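Local coordinates for aminoacyltransferase FemA (Staphylococcus aureus, PDB 1LRZ), which builds the pentaglycine interpeptide bridge of staphylococcal peptidoglycan, adding its second and third glycines from glycyl-tRNA, at residues S314-I320 with V345-M349. Sequence-based numbering, arbitrary orientation.
Sequences SAGFFFI and VQWEM
Phe318 lays one face of its ring against Met349, a worked example of how a helix settles on a sheet with one aromatic side chain at the centre of the contact. The principal contact is CH-pi: Met349 CG stands 3.5 Å from the centroid of the Phe318 ring, only 6° off the normal, while Met349 CB reaches Phe318 CE2 at 3.6 Å. The bend at chi2 (-51°) lifts Met349 SD above CG, farther from the same face, where it makes a more distant Met-aromatic contact at 4.7 Å from the Phe318 centroid. The bend at chi3 then carries Met349 CE toward Ile320 CG1, 4.4 Å away.

The two segments belong to strand 310-320 and helix 341-355 in a GNAT-like domain of this FemABX-family enzyme. The helix follows the hairpin of strands 310-320 and 325-332 and packs on one side of the mixed sheet, the axis of 345-349 running at 37° to that of 314-320. Tyr361 of strand 360-365 borders the contact, touching both Phe318 and Met349.

Apolar packing continues at the ring's rim. Val345 forks: CG1 meets Phe318 CE1 at 3.8 Å, near the ring plane, and CG2 rests against Ser314 O at 3.8 Å.

No hydrogen bond joins the segments; Ser314 OG and Gln346 OE1 find their partners on other strands of the sheet. Ser314 OG bonds to Thr332 OG1 and Gly331 O, whereas Gln346 OE1 bonds to Tyr361 OH; Gln346 NE2 lies 4.1 Å from Phe318 CZ at the ring edge.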
loop_
_atom_site.group_PDB
_atom_site.type_symbol
_atom_site.label_atom_id
_atom_site.label_comp_id
_atom_site.label_asym_id
_atom_site.label_seq_id
_atom_site.Cartn_x
_atom_site.Cartn_y
_atom_site.Cartn_z
ATOM N N SER A 314 12.956 7.783 5.862
ATOM C CA SER A 314 11.723 7.479 5.138
ATOM C C SER A 314 10.995 6.362 5.882
ATOM O O SER A 314 11.626 5.525 6.528
ATOM C CB SER A 314 12.052 7.040 3.699
ATOM O OG SER A 314 10.885 6.943 2.892
ATOM N N ALA A 315 9.668 6.356 5.807
ATOM C CA ALA A 315 8.891 5.318 6.475
ATOM C C ALA A 315 7.581 5.083 5.744
ATOM O O ALA A 315 7.104 5.951 4.998
ATOM C CB ALA A 315 8.612 5.709 7.932
ATOM N N GLY A 316 7.010 3.902 5.960
ATOM C CA GLY A 316 5.754 3.556 5.330
ATOM C C GLY A 316 4.915 2.706 6.260
ATOM O O GLY A 316 5.438 2.033 7.158
ATOM N N PHE A 317 3.607 2.744 6.041
ATOM C CA PHE A 317 2.652 1.971 6.833
ATOM C C PHE A 317 2.044 0.980 5.833
ATOM O O PHE A 317 1.367 1.388 4.884
ATOM C CB PHE A 317 1.570 2.896 7.379
ATOM C CG PHE A 317 0.871 2.360 8.586
ATOM C CD1 PHE A 317 1.457 2.460 9.845
ATOM C CD2 PHE A 317 -0.383 1.777 8.473
ATOM C CE1 PHE A 317 0.800 1.990 10.976
ATOM C CE2 PHE A 317 -1.047 1.302 9.605
ATOM C CZ PHE A 317 -0.448 1.414 10.858
ATOM N N PHE A 318 2.283 -0.311 6.044
ATOM C CA PHE A 318 1.818 -1.334 5.116
ATOM C C PHE A 318 0.860 -2.375 5.672
ATOM O O PHE A 318 1.048 -2.876 6.780
ATOM C CB PHE A 318 3.009 -2.105 4.541
ATOM C CG PHE A 318 3.856 -1.323 3.575
ATOM C CD1 PHE A 318 4.749 -0.359 4.028
ATOM C CD2 PHE A 318 3.772 -1.577 2.201
ATOM C CE1 PHE A 318 5.552 0.352 3.133
ATOM C CE2 PHE A 318 4.563 -0.878 1.296
ATOM C CZ PHE A 318 5.461 0.095 1.763
ATOM N N PHE A 319 -0.158 -2.714 4.881
ATOM C CA PHE A 319 -1.101 -3.768 5.255
ATOM C C PHE A 319 -0.704 -5.009 4.454
ATOM O O PHE A 319 -0.411 -4.928 3.249
ATOM C CB PHE A 319 -2.534 -3.338 4.949
ATOM C CG PHE A 319 -2.989 -2.173 5.781
ATOM C CD1 PHE A 319 -3.676 -1.109 5.204
ATOM C CD2 PHE A 319 -2.684 -2.115 7.141
ATOM C CE1 PHE A 319 -4.049 -0.002 5.970
ATOM C CE2 PHE A 319 -3.059 -1.008 7.917
ATOM C CZ PHE A 319 -3.740 0.048 7.328
ATOM N N ILE A 320 -0.678 -6.157 5.124
ATOM C CA ILE A 320 -0.257 -7.389 4.482
ATOM C C ILE A 320 -1.293 -8.491 4.611
ATOM O O ILE A 320 -1.632 -8.922 5.708
ATOM C CB ILE A 320 1.089 -7.898 5.087
ATOM C CG1 ILE A 320 2.180 -6.829 4.922
ATOM C CG2 ILE A 320 1.516 -9.199 4.424
ATOM C CD1 ILE A 320 2.129 -5.749 5.966
ATOM N N VAL A 345 12.486 1.680 1.318
ATOM C CA VAL A 345 11.222 1.237 1.904
ATOM C C VAL A 345 10.404 0.421 0.890
ATOM O O VAL A 345 9.938 -0.675 1.202
ATOM C CB VAL A 345 10.372 2.440 2.386
ATOM C CG1 VAL A 345 8.962 1.963 2.789
ATOM C CG2 VAL A 345 11.047 3.101 3.594
ATOM N N GLN A 346 10.233 0.949 -0.319
ATOM C CA GLN A 346 9.464 0.239 -1.336
ATOM C C GLN A 346 10.128 -1.096 -1.692
ATOM O O GLN A 346 9.449 -2.121 -1.814
ATOM C CB GLN A 346 9.318 1.085 -2.611
ATOM C CG GLN A 346 8.467 2.374 -2.465
ATOM C CD GLN A 346 7.080 2.095 -1.910
ATOM O OE1 GLN A 346 6.398 1.155 -2.334
ATOM N NE2 GLN A 346 6.648 2.920 -0.970
ATOM N N TRP A 347 11.450 -1.096 -1.850
ATOM C CA TRP A 347 12.128 -2.333 -2.223
ATOM C C TRP A 347 11.970 -3.421 -1.167
ATOM O O TRP A 347 11.830 -4.603 -1.497
ATOM C CB TRP A 347 13.611 -2.078 -2.492
ATOM C CG TRP A 347 14.304 -3.244 -3.140
ATOM C CD1 TRP A 347 15.430 -3.878 -2.694
ATOM C CD2 TRP A 347 13.937 -3.896 -4.368
ATOM N NE1 TRP A 347 15.782 -4.883 -3.561
ATOM C CE2 TRP A 347 14.885 -4.921 -4.591
ATOM C CE3 TRP A 347 12.893 -3.724 -5.285
ATOM C CZ2 TRP A 347 14.831 -5.757 -5.716
ATOM C CZ3 TRP A 347 12.839 -4.555 -6.401
ATOM C CH2 TRP A 347 13.801 -5.567 -6.600
ATOM N N GLU A 348 11.995 -3.027 0.104
ATOM C CA GLU A 348 11.845 -3.998 1.186
ATOM C C GLU A 348 10.488 -4.699 1.103
ATOM O O GLU A 348 10.406 -5.918 1.218
ATOM C CB GLU A 348 11.976 -3.306 2.554
ATOM C CG GLU A 348 11.662 -4.193 3.780
ATOM C CD GLU A 348 12.786 -5.164 4.128
ATOM O OE1 GLU A 348 13.965 -4.743 4.125
ATOM O OE2 GLU A 348 12.497 -6.350 4.423
ATOM N N MET A 349 9.430 -3.930 0.888
ATOM C CA MET A 349 8.097 -4.515 0.855
ATOM C C MET A 349 7.748 -5.240 -0.444
ATOM O O MET A 349 6.972 -6.194 -0.432
ATOM C CB MET A 349 7.070 -3.448 1.227
ATOM C CG MET A 349 7.297 -2.900 2.667
ATOM S SD MET A 349 7.456 -4.185 3.985
ATOM C CE MET A 349 6.006 -5.014 3.744
#